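Local coordinates for protein dihydropteroate synthase (Clostridioides difficile, PDB 6PZ2) that probably catalyses the condensation of p-aminobenzoic acid with a dihydropterin pyrophosphate to dihydropteroate, a step in folate synthesis, at residues I52-E57 / P77-L82; R194-L199 / D241-V246; G116-K121 / I161-S166; D23-G28 / L34-Q39; F156-I161 / K200-P205. All coordinates share one frame; numbering follows the deposited sequence.

Contact 1: residues I52-E57 / P77-L82; sequences IDLGGE and PVIKKL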
# COMPACT_ATOMS: atom_id res chain seq x y z
N ILE A 52 6.87 17.92 -11.34
CA ILE A 52 6.36 18.76 -10.25
C ILE A 52 5.10 19.48 -10.74
O ILE A 52 5.15 20.16 -11.76
CB ILE A 52 7.39 19.83 -9.84
CG1 ILE A 52 8.79 19.27 -9.57
CG2 ILE A 52 6.85 20.67 -8.69
CD1 ILE A 52 8.96 18.61 -8.24
N ASP A 53 4.03 19.42 -9.95
CA ASP A 53 2.76 20.00 -10.28
C ASP A 53 2.64 21.27 -9.45
O ASP A 53 2.36 21.22 -8.24
CB ASP A 53 1.57 19.09 -9.96
CG ASP A 53 0.22 19.53 -10.50
OD1 ASP A 53 0.15 19.90 -11.70
OD2 ASP A 53 -0.78 19.46 -9.74
N LEU A 54 2.74 22.39 -10.15
CA LEU A 54 2.83 23.68 -9.52
C LEU A 54 1.46 24.37 -9.61
O LEU A 54 0.92 24.48 -10.68
CB LEU A 54 3.89 24.46 -10.29
CG LEU A 54 3.98 25.95 -9.96
CD1 LEU A 54 4.37 26.14 -8.51
CD2 LEU A 54 5.00 26.58 -10.90
N GLY A 55 0.93 24.88 -8.52
CA GLY A 55 -0.38 25.53 -8.58
C GLY A 55 -0.39 26.83 -7.82
O GLY A 55 0.18 26.91 -6.72
N GLY A 56 -1.03 27.85 -8.37
CA GLY A 56 -1.08 29.13 -7.71
C GLY A 56 -2.48 29.43 -7.20
O GLY A 56 -2.72 30.47 -6.60
N GLU A 57 -3.41 28.56 -7.55
CA GLU A 57 -4.74 28.51 -6.96
C GLU A 57 -4.92 27.12 -6.36
O GLU A 57 -4.52 26.13 -6.95
CB GLU A 57 -5.82 28.71 -8.02
CG GLU A 57 -7.23 28.66 -7.47
CD GLU A 57 -8.33 29.07 -8.44
OE1 GLU A 57 -9.09 28.19 -8.84
OE2 GLU A 57 -8.47 30.25 -8.76
N PRO A 77 7.49 33.42 -11.34
CA PRO A 77 8.83 33.37 -10.76
C PRO A 77 9.29 31.97 -10.33
O PRO A 77 10.47 31.65 -10.41
CB PRO A 77 8.81 34.27 -9.52
CG PRO A 77 7.39 34.83 -9.42
CD PRO A 77 6.54 34.15 -10.47
N VAL A 78 8.35 31.12 -9.92
CA VAL A 78 8.72 29.76 -9.52
C VAL A 78 9.11 28.95 -10.76
O VAL A 78 10.10 28.21 -10.70
CB VAL A 78 7.61 29.06 -8.72
CG1 VAL A 78 8.01 27.65 -8.34
CG2 VAL A 78 7.21 29.87 -7.51
N ILE A 79 8.33 29.08 -11.84
CA ILE A 79 8.66 28.38 -13.09
C ILE A 79 10.05 28.80 -13.58
O ILE A 79 10.83 27.94 -13.99
CB ILE A 79 7.60 28.63 -14.18
CG1 ILE A 79 6.26 28.00 -13.82
CG2 ILE A 79 8.11 28.14 -15.53
CD1 ILE A 79 5.15 28.48 -14.69
N LYS A 80 10.34 30.10 -13.52
CA LYS A 80 11.64 30.55 -14.03
C LYS A 80 12.76 29.90 -13.22
O LYS A 80 13.67 29.37 -13.83
CB LYS A 80 11.78 32.08 -14.04
CG LYS A 80 11.53 32.70 -15.40
CD LYS A 80 12.11 34.08 -15.61
CE LYS A 80 13.48 34.11 -16.26
NZ LYS A 80 14.54 34.21 -15.23
N LYS A 81 12.69 29.93 -11.89
CA LYS A 81 13.75 29.33 -11.08
C LYS A 81 13.80 27.81 -11.27
O LYS A 81 14.89 27.26 -11.38
CB LYS A 81 13.63 29.63 -9.59
CG LYS A 81 14.20 30.98 -9.19
CD LYS A 81 15.09 30.93 -7.98
CE LYS A 81 15.87 32.22 -7.86
NZ LYS A 81 16.02 32.62 -6.44
N LEU A 82 12.65 27.16 -11.34
CA LEU A 82 12.67 25.71 -11.55
C LEU A 82 13.44 25.37 -12.84
O LEU A 82 14.21 24.43 -12.88
CB LEU A 82 11.24 25.18 -11.67
CG LEU A 82 10.45 25.13 -10.37
CD1 LEU A 82 9.01 24.74 -10.65
CD2 LEU A 82 11.08 24.17 -9.39
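Leu-54 carries its CG anti to the backbone N (chi1 169°), which sends the side chain from strand 52-55 toward helix 77-82, while Val-78 turns its CG1 to meet it, also anti to its own N (chi1 179°). The two methyl branches of the leucine then divide the work. CD1 lies 3.9 Å from Val-78 CG1. CD2 goes to the next residue of the helix and presses on Ile-79 CG1 at 3.5 Å, tighter than carbon atoms usually pack. That same CD2 is also 4.1 Å from Val-78 CG1, so the valine methyl sits against both ends of the fork. Leu-82, one turn further on, adds only a loose approach, its CD1 being 4.4 Å from Leu-54 CD2.

No hydrogen bond crosses here; the join is buried and made of aliphatic carbon alone. Strand and helix run nearly antiparallel, 156° between short axes that come within 10.3 Å, as expected in a beta-alpha-beta unit, here strand 51-55, helix 68-85 and strand 90-93 of the TIM barrel. Leu-18 of strand 13-19 packs on Leu-54 and Val-78, and Val-20 adds to the cover of Leu-54. Helix 33-46 meets Val-78 through Leu-34 and Leu-82 through Ala-41, and the loop residues Leu-106 and Val-108 lie against Ile-79.

Contact 2: residues R194-L199 / D241-V246; sequences RRLNEL and DGVDIV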
# COMPACT_ATOMS: atom_id res chain seq x y z
N ARG A 194 -12.47 1.49 -6.49
CA ARG A 194 -12.73 0.05 -6.66
C ARG A 194 -12.77 -0.31 -8.15
O ARG A 194 -12.27 -1.34 -8.55
CB ARG A 194 -14.03 -0.32 -5.92
CG ARG A 194 -14.26 -1.80 -5.62
CD ARG A 194 -15.70 -2.09 -5.23
NE ARG A 194 -16.25 -1.23 -4.19
CZ ARG A 194 -17.36 -0.50 -4.30
NH1 ARG A 194 -17.75 0.25 -3.29
NH2 ARG A 194 -18.07 -0.55 -5.41
N ARG A 195 -13.37 0.56 -8.98
CA ARG A 195 -13.63 0.20 -10.40
C ARG A 195 -12.62 0.86 -11.35
O ARG A 195 -12.76 0.79 -12.56
CB ARG A 195 -15.07 0.58 -10.74
CG ARG A 195 -16.10 -0.16 -9.89
CD ARG A 195 -17.53 0.32 -10.15
NE ARG A 195 -17.89 0.08 -11.54
CZ ARG A 195 -18.96 0.60 -12.11
NH1 ARG A 195 -19.80 1.28 -11.36
NH2 ARG A 195 -19.11 0.50 -13.42
N LEU A 196 -11.56 1.43 -10.81
CA LEU A 196 -10.66 2.30 -11.55
C LEU A 196 -10.15 1.58 -12.79
O LEU A 196 -9.94 2.25 -13.80
CB LEU A 196 -9.51 2.76 -10.64
CG LEU A 196 -8.62 3.86 -11.18
CD1 LEU A 196 -9.42 5.13 -11.45
CD2 LEU A 196 -7.49 4.17 -10.21
N ASN A 197 -10.00 0.27 -12.75
CA ASN A 197 -9.41 -0.45 -13.90
C ASN A 197 -10.33 -0.35 -15.13
O ASN A 197 -9.85 -0.56 -16.25
CB ASN A 197 -9.16 -1.95 -13.63
CG ASN A 197 -10.44 -2.75 -13.54
OD1 ASN A 197 -11.28 -2.56 -12.64
ND2 ASN A 197 -10.67 -3.58 -14.55
N GLU A 198 -11.62 -0.05 -14.97
CA GLU A 198 -12.53 0.09 -16.14
C GLU A 198 -12.05 1.24 -17.04
O GLU A 198 -12.33 1.26 -18.23
CB GLU A 198 -13.98 0.33 -15.68
CG GLU A 198 -14.65 -0.85 -14.96
CD GLU A 198 -16.03 -0.61 -14.34
OE1 GLU A 198 -16.82 0.19 -14.89
OE2 GLU A 198 -16.31 -1.20 -13.27
N LEU A 199 -11.28 2.21 -16.51
CA LEU A 199 -10.80 3.35 -17.31
C LEU A 199 -9.71 2.90 -18.29
O LEU A 199 -9.43 3.66 -19.22
CB LEU A 199 -10.19 4.45 -16.46
CG LEU A 199 -11.13 5.20 -15.53
CD1 LEU A 199 -10.43 6.46 -15.03
CD2 LEU A 199 -12.46 5.53 -16.20
N ASP A 241 -4.47 -1.33 -10.87
CA ASP A 241 -5.59 -1.04 -11.75
C ASP A 241 -5.19 -0.29 -13.04
O ASP A 241 -6.04 0.03 -13.85
CB ASP A 241 -6.62 -0.25 -10.95
CG ASP A 241 -7.40 -1.14 -9.99
OD1 ASP A 241 -7.72 -2.25 -10.43
OD2 ASP A 241 -7.68 -0.70 -8.84
N GLY A 242 -3.92 0.04 -13.26
CA GLY A 242 -3.50 0.62 -14.52
C GLY A 242 -2.98 2.05 -14.38
O GLY A 242 -2.59 2.65 -15.41
N VAL A 243 -2.93 2.59 -13.16
CA VAL A 243 -2.47 3.96 -12.98
C VAL A 243 -1.00 4.08 -13.39
O VAL A 243 -0.19 3.23 -13.04
CB VAL A 243 -2.67 4.45 -11.54
CG1 VAL A 243 -1.96 5.76 -11.34
CG2 VAL A 243 -4.15 4.56 -11.18
N ASP A 244 -0.68 5.18 -14.07
CA ASP A 244 0.66 5.44 -14.59
C ASP A 244 1.37 6.51 -13.76
O ASP A 244 2.59 6.53 -13.69
CB ASP A 244 0.56 5.94 -16.03
CG ASP A 244 0.18 4.83 -16.98
OD1 ASP A 244 1.03 3.92 -17.18
OD2 ASP A 244 -1.00 4.82 -17.43
N ILE A 245 0.60 7.45 -13.22
CA ILE A 245 1.18 8.56 -12.53
C ILE A 245 0.35 8.78 -11.28
O ILE A 245 -0.87 8.87 -11.41
CB ILE A 245 1.15 9.85 -13.39
CG1 ILE A 245 1.72 9.65 -14.79
CG2 ILE A 245 1.81 10.99 -12.64
CD1 ILE A 245 1.66 10.85 -15.70
N VAL A 246 1.01 8.97 -10.14
CA VAL A 246 0.31 9.34 -8.91
C VAL A 246 0.77 10.73 -8.49
O VAL A 246 1.96 11.03 -8.50
CB VAL A 246 0.51 8.32 -7.77
CG1 VAL A 246 -0.22 7.02 -8.08
CG2 VAL A 246 1.97 8.05 -7.45
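Leu-196 and Val-243 supply the apolar part of this contact. Leu-196 has its CG anti to the backbone N (chi1 -170°), and from there its CD2 branch is driven against CG2 of Val-243, with the two methyl carbons only 3.5 Å apart, closer than ordinary van der Waals packing. Leu-196 CB also lies 4.2 Å from Asp-241 CB. Pro-178 touches the same leucine, and Leu-208 of strand 207-208 touches the valine.

The polar approaches stop short of hydrogen bonding. Asn-197 CA directs its hydrogen at the carbonyl O of Asp-241, 3.4 Å away, with an angle of 148° at the hydrogen. That oxygen is buried without a hydrogen-bond partner in the model, and the CA-H...O approach can offset this only weakly. Asn-197 CB, rather than the amide, lies 3.5 Å from Asp-241 OD1; the amide and carboxylate planes are 32° apart. The carboxylate has its stronger partner elsewhere, a salt bridge from OD2 to Arg-240 of the second subunit.

A salt bridge lies within 194-199, on residues that point away from 241-246: Arg-195 grips Glu-198 side-on, NE to OE2 and NH2 to OE1, both at 2.7 Å.

Gly-242, with positive phi, closes helix 228-240 in a Schellman motif. Thus a 3-10 turn following helix 186-195 packs on the helix-to-strand turn before strand 245-248, an alpha-beta connection of the TIM barrel lying at the dimer interface.

Contact 3: residues G116-K121 / I161-S166; sequences GLRKDK and IEMAMS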
# COMPACT_ATOMS: atom_id res chain seq x y z
N GLY A 116 -10.88 19.62 -16.91
CA GLY A 116 -10.91 18.73 -18.06
C GLY A 116 -11.36 19.44 -19.33
O GLY A 116 -12.10 18.87 -20.14
N LEU A 117 -10.85 20.66 -19.47
CA LEU A 117 -10.96 21.53 -20.60
C LEU A 117 -12.34 22.19 -20.59
O LEU A 117 -12.64 22.84 -21.56
CB LEU A 117 -10.76 20.81 -21.93
CG LEU A 117 -9.49 19.98 -22.06
CD1 LEU A 117 -9.45 19.30 -23.41
CD2 LEU A 117 -8.25 20.83 -21.87
N ARG A 118 -13.15 22.05 -19.56
CA ARG A 118 -14.53 22.58 -19.64
C ARG A 118 -14.67 23.98 -19.04
O ARG A 118 -15.73 24.54 -19.15
CB ARG A 118 -15.51 21.71 -18.86
CG ARG A 118 -15.59 20.25 -19.29
CD ARG A 118 -15.68 20.00 -20.78
NE ARG A 118 -15.79 18.59 -21.13
CZ ARG A 118 -16.88 17.86 -20.91
NH1 ARG A 118 -18.01 18.46 -20.55
NH2 ARG A 118 -16.82 16.54 -21.01
N LYS A 119 -13.72 24.50 -18.28
CA LYS A 119 -14.00 25.75 -17.61
C LYS A 119 -13.53 26.91 -18.49
O LYS A 119 -14.05 27.97 -18.35
CB LYS A 119 -13.34 25.87 -16.23
CG LYS A 119 -14.22 26.49 -15.16
CD LYS A 119 -15.69 26.13 -15.33
CE LYS A 119 -16.42 25.69 -14.08
NZ LYS A 119 -17.62 24.88 -14.44
N ASP A 120 -12.58 26.70 -19.37
CA ASP A 120 -12.11 27.76 -20.20
C ASP A 120 -12.15 27.28 -21.65
O ASP A 120 -11.36 26.39 -22.04
CB ASP A 120 -10.70 28.19 -19.77
CG ASP A 120 -10.19 29.48 -20.40
OD1 ASP A 120 -10.45 29.69 -21.61
OD2 ASP A 120 -9.47 30.23 -19.71
N LYS A 121 -13.00 27.93 -22.45
CA LYS A 121 -13.18 27.51 -23.85
C LYS A 121 -11.86 27.64 -24.61
O LYS A 121 -11.71 26.95 -25.62
CB LYS A 121 -14.31 28.28 -24.54
CG LYS A 121 -15.67 28.24 -23.83
CD LYS A 121 -16.88 28.50 -24.73
CE LYS A 121 -16.90 29.87 -25.39
NZ LYS A 121 -17.13 30.98 -24.44
N ILE A 161 -11.94 14.70 -24.84
CA ILE A 161 -10.91 14.24 -25.78
C ILE A 161 -11.24 14.77 -27.18
O ILE A 161 -10.35 15.15 -27.94
CB ILE A 161 -10.80 12.70 -25.78
CG1 ILE A 161 -10.27 12.17 -24.45
CG2 ILE A 161 -9.95 12.19 -26.96
CD1 ILE A 161 -10.42 10.67 -24.29
N GLU A 162 -12.52 14.81 -27.52
CA GLU A 162 -12.92 15.33 -28.83
C GLU A 162 -12.65 16.84 -28.92
O GLU A 162 -12.15 17.29 -29.97
CB GLU A 162 -14.37 14.97 -29.15
CG GLU A 162 -14.45 13.61 -29.84
CD GLU A 162 -15.83 12.96 -29.92
OE1 GLU A 162 -16.84 13.69 -29.77
OE2 GLU A 162 -15.89 11.73 -30.13
N MET A 163 -12.94 17.60 -27.86
CA MET A 163 -12.54 19.01 -27.78
C MET A 163 -11.03 19.13 -28.02
O MET A 163 -10.58 19.87 -28.90
CB MET A 163 -12.87 19.62 -26.42
CG MET A 163 -14.36 19.73 -26.20
SD MET A 163 -14.77 20.03 -24.44
CE MET A 163 -14.13 21.69 -24.24
N ALA A 164 -10.25 18.34 -27.32
CA ALA A 164 -8.82 18.43 -27.53
C ALA A 164 -8.48 18.15 -28.99
O ALA A 164 -7.68 18.84 -29.63
CB ALA A 164 -8.10 17.49 -26.60
N MET A 165 -9.08 17.12 -29.55
CA MET A 165 -8.69 16.77 -30.92
C MET A 165 -9.13 17.81 -31.96
O MET A 165 -8.43 18.05 -32.94
CB MET A 165 -9.30 15.44 -31.31
CG MET A 165 -8.22 14.53 -31.81
SD MET A 165 -8.01 13.29 -30.57
CE MET A 165 -9.60 12.47 -30.77
N SER A 166 -10.28 18.44 -31.74
CA SER A 166 -10.76 19.44 -32.67
C SER A 166 -9.77 20.62 -32.72
O SER A 166 -9.80 21.37 -33.70
CB SER A 166 -12.14 19.91 -32.30
OG SER A 166 -12.13 20.53 -31.03
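Where Arg-118 crosses Met-163, its guanidinium is tied to helix 149-166 through Ser-160 OG, a hydroxyl oxygen gripped by two partners: Arg-118 NE and the carbonyl O of Gly-116. Arg-118 NH2 goes on to the carbonyl O of Phe-156, and the ring of Phe-156 forms a cation-pi pair with the same guanidinium. Bent at chi2 (-46°), the arginine chain brings NE up beside Met-163. The two side chains pass at about a right angle, with Met-163 SD 3.8 Å from both Arg-118 NE and Arg-118 CD and oblique to the guanidinium plane.

The methionine bends in turn at chi3 (68°), which folds its terminal methyl down on the loop backbone: CE comes to 3.3 Å from the carbonyl O of Leu-117 and stays 4.2 Å from Leu-117 CB. This loop, 116-121, is the connection in the TIM barrel between strand 110-113 and helix 123-129, while helix 149-166 belongs to the outer layer and follows strand 133-137. The contact therefore fastens one beta-alpha loop to the helix of the next beta-alpha unit.

Leu-117 makes the deeper half of the join. Its N is bonded to Asp-113 OD2, and its CD1 branch rests on the methyl of Ala-164, CD1 to CB 3.9 Å. The same Leu-117 CD1 is 4.1 Å from the backbone N of Ala-164. Met-123 and Ile-127 of helix 123-129 also touch this leucine.

Contact 4: residues D23-G28 / L34-Q39; sequences DSFSDG and LDIAIQ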
# COMPACT_ATOMS: atom_id res chain seq x y z
N ASP A 23 -1.36 30.70 1.94
CA ASP A 23 -1.60 29.72 3.04
C ASP A 23 -0.58 28.59 2.96
O ASP A 23 -0.44 27.84 3.91
CB ASP A 23 -2.95 28.98 3.03
CG ASP A 23 -3.08 27.86 4.08
OD1 ASP A 23 -2.93 28.16 5.30
OD2 ASP A 23 -3.30 26.66 3.71
N SER A 24 0.08 28.38 1.83
CA SER A 24 1.02 27.25 1.75
C SER A 24 2.29 27.59 2.54
O SER A 24 3.10 26.72 2.74
CB SER A 24 1.41 26.88 0.34
OG SER A 24 0.29 26.71 -0.51
N PHE A 25 2.53 28.85 2.93
CA PHE A 25 3.83 29.26 3.52
C PHE A 25 3.62 29.62 4.99
O PHE A 25 2.51 30.07 5.33
CB PHE A 25 4.40 30.48 2.78
CG PHE A 25 4.76 30.20 1.34
CD1 PHE A 25 5.96 29.60 1.02
CD2 PHE A 25 3.85 30.44 0.32
CE1 PHE A 25 6.27 29.27 -0.28
CE2 PHE A 25 4.18 30.16 -0.99
CZ PHE A 25 5.39 29.57 -1.29
N SER A 26 4.64 29.48 5.85
CA SER A 26 4.56 30.01 7.24
C SER A 26 4.20 31.50 7.25
O SER A 26 3.41 31.96 8.07
CB SER A 26 5.86 29.82 7.98
OG SER A 26 6.39 28.52 7.73
N ASP A 27 4.83 32.24 6.34
CA ASP A 27 4.68 33.69 6.22
C ASP A 27 4.37 34.01 4.75
O ASP A 27 5.26 33.97 3.89
CB ASP A 27 5.94 34.36 6.78
CG ASP A 27 5.88 35.87 7.00
OD1 ASP A 27 6.90 36.42 7.47
OD2 ASP A 27 4.84 36.48 6.70
N GLY A 28 3.10 34.30 4.47
CA GLY A 28 2.59 34.48 3.11
C GLY A 28 2.99 35.80 2.47
O GLY A 28 2.66 36.02 1.31
N LEU A 34 9.71 32.46 -2.43
CA LEU A 34 10.14 31.91 -3.71
C LEU A 34 11.24 30.87 -3.47
O LEU A 34 11.22 29.77 -4.04
CB LEU A 34 10.57 33.04 -4.65
CG LEU A 34 11.34 32.60 -5.90
CD1 LEU A 34 10.48 31.73 -6.82
CD2 LEU A 34 11.84 33.80 -6.67
N ASP A 35 12.20 31.18 -2.60
CA ASP A 35 13.35 30.29 -2.36
C ASP A 35 12.92 29.03 -1.58
O ASP A 35 13.49 27.96 -1.79
CB ASP A 35 14.43 30.96 -1.52
CG ASP A 35 15.12 32.14 -2.18
OD1 ASP A 35 15.29 33.14 -1.47
OD2 ASP A 35 15.48 32.04 -3.38
N ILE A 36 11.95 29.19 -0.68
CA ILE A 36 11.35 28.10 0.09
C ILE A 36 10.66 27.12 -0.88
O ILE A 36 10.92 25.91 -0.83
CB ILE A 36 10.39 28.66 1.16
CG1 ILE A 36 11.15 29.32 2.32
CG2 ILE A 36 9.42 27.60 1.66
CD1 ILE A 36 10.28 30.08 3.32
N ALA A 37 9.84 27.66 -1.79
CA ALA A 37 9.17 26.84 -2.79
C ALA A 37 10.20 26.05 -3.59
O ALA A 37 10.00 24.85 -3.81
CB ALA A 37 8.27 27.67 -3.67
N ILE A 38 11.29 26.69 -3.98
CA ILE A 38 12.31 26.02 -4.83
C ILE A 38 13.03 24.93 -4.02
O ILE A 38 13.42 23.89 -4.57
CB ILE A 38 13.31 27.05 -5.40
CG1 ILE A 38 12.60 28.07 -6.30
CG2 ILE A 38 14.46 26.38 -6.15
CD1 ILE A 38 11.98 27.48 -7.55
N GLN A 39 13.28 25.19 -2.74
CA GLN A 39 13.92 24.18 -1.88
C GLN A 39 13.00 22.96 -1.77
O GLN A 39 13.47 21.82 -1.96
CB GLN A 39 14.32 24.74 -0.50
CG GLN A 39 15.23 23.79 0.30
CD GLN A 39 16.40 23.28 -0.51
OE1 GLN A 39 17.19 24.06 -1.03
NE2 GLN A 39 16.51 21.97 -0.69
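Phe-25 lays one edge of its ring along the start of helix 33-46, overlapping Ile-36 and Ala-37. Its CG lies anti to the carbonyl carbon (chi1 -65°), which swings the ring from the loop toward the helix. The CG2 branch of Ile-36 sits near the ring plane, 4.0 Å from CD1 and 4.1 Å from CE1 of Phe-25. Next along the rim, Phe-25 CZ is 4.2 Å from Ala-37 CB, also near the plane. Neither residue stacks on the face of the ring, and Phe-25 and Ile-36 run alongside each other, pointing opposite ways.

Val-20, in the loop that follows strand 13-19, touches both Phe-25 and Ala-37. The contact so folds the first beta-alpha loop of the TIM barrel back on the helix it leads into. A sulfate ion and a cyclohexylaminoethane sulfonic acid molecule, both probably from the crystallisation liquor, lie about 3 and 4 Å from the phenylalanine side chain.

Everything that crosses is carbon against carbon at ordinary distances, without a hydrogen bond or ion pair. Dispersion and partial exclusion of water therefore carry it, and no directional bond across the contact fixes the ring's rotation.

Contact 5: residues F156-I161 / K200-P205; sequences FFKVSI and KDLGYP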
# COMPACT_ATOMS: atom_id res chain seq x y z
N PHE A 156 -17.68 11.79 -20.18
CA PHE A 156 -17.04 13.07 -19.97
C PHE A 156 -15.66 13.07 -20.63
O PHE A 156 -15.34 14.01 -21.36
CB PHE A 156 -16.93 13.36 -18.48
CG PHE A 156 -16.20 14.62 -18.10
CD1 PHE A 156 -16.91 15.73 -17.65
CD2 PHE A 156 -14.82 14.66 -18.14
CE1 PHE A 156 -16.23 16.88 -17.30
CE2 PHE A 156 -14.14 15.83 -17.81
CZ PHE A 156 -14.85 16.93 -17.38
N PHE A 157 -14.89 12.01 -20.45
CA PHE A 157 -13.58 11.96 -21.09
C PHE A 157 -13.71 12.00 -22.61
O PHE A 157 -12.87 12.58 -23.28
CB PHE A 157 -12.79 10.72 -20.68
CG PHE A 157 -12.30 10.74 -19.25
CD1 PHE A 157 -12.17 9.56 -18.54
CD2 PHE A 157 -11.93 11.93 -18.64
CE1 PHE A 157 -11.70 9.56 -17.24
CE2 PHE A 157 -11.43 11.93 -17.35
CZ PHE A 157 -11.32 10.75 -16.66
N LYS A 158 -14.73 11.34 -23.15
CA LYS A 158 -14.89 11.25 -24.59
C LYS A 158 -15.12 12.64 -25.17
O LYS A 158 -14.54 13.00 -26.18
CB LYS A 158 -16.08 10.38 -24.98
CG LYS A 158 -15.72 9.10 -25.71
CD LYS A 158 -14.74 8.21 -24.97
CE LYS A 158 -14.69 6.81 -25.55
NZ LYS A 158 -15.94 6.08 -25.25
N VAL A 159 -15.99 13.39 -24.52
CA VAL A 159 -16.26 14.74 -24.97
C VAL A 159 -15.01 15.63 -24.87
O VAL A 159 -14.71 16.38 -25.79
CB VAL A 159 -17.41 15.33 -24.14
CG1 VAL A 159 -17.53 16.83 -24.37
CG2 VAL A 159 -18.73 14.61 -24.42
N SER A 160 -14.31 15.60 -23.73
CA SER A 160 -13.10 16.41 -23.53
C SER A 160 -12.03 15.98 -24.53
O SER A 160 -11.30 16.82 -25.04
CB SER A 160 -12.60 16.33 -22.10
OG SER A 160 -13.60 16.82 -21.20
N ILE A 161 -11.94 14.70 -24.84
CA ILE A 161 -10.91 14.24 -25.78
C ILE A 161 -11.24 14.77 -27.18
O ILE A 161 -10.35 15.15 -27.94
CB ILE A 161 -10.80 12.70 -25.78
CG1 ILE A 161 -10.27 12.17 -24.45
CG2 ILE A 161 -9.95 12.19 -26.96
CD1 ILE A 161 -10.42 10.67 -24.29
N LYS A 200 -9.12 1.73 -18.07
CA LYS A 200 -8.06 1.27 -18.98
C LYS A 200 -8.62 1.04 -20.40
O LYS A 200 -7.87 1.11 -21.36
CB LYS A 200 -7.44 -0.03 -18.48
CG LYS A 200 -6.28 0.11 -17.49
CD LYS A 200 -5.54 -1.20 -17.27
CE LYS A 200 -6.30 -2.16 -16.36
NZ LYS A 200 -5.92 -3.58 -16.61
N ASP A 201 -9.92 0.79 -20.54
CA ASP A 201 -10.53 0.52 -21.87
C ASP A 201 -10.37 1.73 -22.79
O ASP A 201 -10.41 1.53 -24.00
CB ASP A 201 -12.03 0.19 -21.80
CG ASP A 201 -12.40 -0.86 -20.75
OD1 ASP A 201 -11.48 -1.48 -20.17
OD2 ASP A 201 -13.62 -1.04 -20.49
N LEU A 202 -10.25 2.95 -22.27
CA LEU A 202 -10.19 4.11 -23.17
C LEU A 202 -8.82 4.15 -23.84
O LEU A 202 -8.71 4.77 -24.86
CB LEU A 202 -10.47 5.42 -22.42
CG LEU A 202 -11.83 5.49 -21.72
CD1 LEU A 202 -11.99 6.79 -20.96
CD2 LEU A 202 -12.96 5.34 -22.72
N GLY A 203 -7.79 3.48 -23.34
CA GLY A 203 -6.52 3.40 -24.07
C GLY A 203 -5.52 4.49 -23.68
O GLY A 203 -4.46 4.55 -24.28
N TYR A 204 -5.80 5.32 -22.68
CA TYR A 204 -4.96 6.50 -22.33
C TYR A 204 -4.25 6.26 -20.99
O TYR A 204 -4.79 5.58 -20.13
CB TYR A 204 -5.82 7.77 -22.23
CG TYR A 204 -6.33 8.24 -23.57
CD1 TYR A 204 -5.56 9.05 -24.39
CD2 TYR A 204 -7.57 7.83 -24.03
CE1 TYR A 204 -6.00 9.45 -25.64
CE2 TYR A 204 -8.03 8.22 -25.28
CZ TYR A 204 -7.24 9.01 -26.10
OH TYR A 204 -7.71 9.36 -27.33
N PRO A 205 -3.07 6.87 -20.80
CA PRO A 205 -2.39 6.88 -19.51
C PRO A 205 -3.31 7.47 -18.44
O PRO A 205 -4.18 8.28 -18.76
CB PRO A 205 -1.14 7.74 -19.69
CG PRO A 205 -0.91 7.80 -21.19
CD PRO A 205 -2.30 7.66 -21.77
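Phe-157 comes first, and it meets Leu-202 with its ring edge: CD1 of the leucine lies near the ring plane, 3.7 Å from Phe-157 CD1, and 4.0 Å from Phe-157 CB. The two side chains cross at about a right angle. Lys-158 follows with the aliphatic part of its chain. Bent at chi2 and again at chi4 (-71°), it curls over the other leucine branch, CE 3.6 Å from Leu-202 CD2. The two methyls of Leu-202 are thus shared out, CD1 to the phenylalanine and CD2 to the lysine.

One turn on, Ile-161 reaches Tyr-204. Its CD1 approaches the ring obliquely, nearest CE2 at 3.6 Å, while its CG2 is 3.6 Å from Tyr-204 OH; the isoleucine straddles the phenol from ring carbon to hydroxyl. Between the two partners, Gly-203 takes positive phi (93°) and turns the backbone from the 3-10 segment toward Pro-205.

Leu-176 of strand 174-177 touches Phe-157, Leu-202 and Tyr-204, and so backs that part of the join. Helix 149-166 and the connection from helix 186-195 into strand 207-208 both pack on strand 174-177, the usual layering around the strands of a TIM barrel.

Overall arrangement
Starting at the N terminus, contact 4 closes first, folding the loop after strand 13-19 onto helix 33-46. Contact 1 follows within the next beta-alpha-beta unit; the two touch where Lys-81 bridges to Asp-35 and Ile-38 packs on helix 68-85. Beyond them the loops interlock. Contact 3 opens at 116-121, contact 5 begins on helix 149-166 before contact 3 closes, and both share Ile-161. Contact 2 opens before contact 5 closes, crossing it where Leu-199 packs on Phe-157, and joins the end of helix 186-195 to the turn before strand 245-248. Contacts 1 and 4 lie across the chain's centre from contacts 2 and 5, about 27 to 36 Å apart between centres.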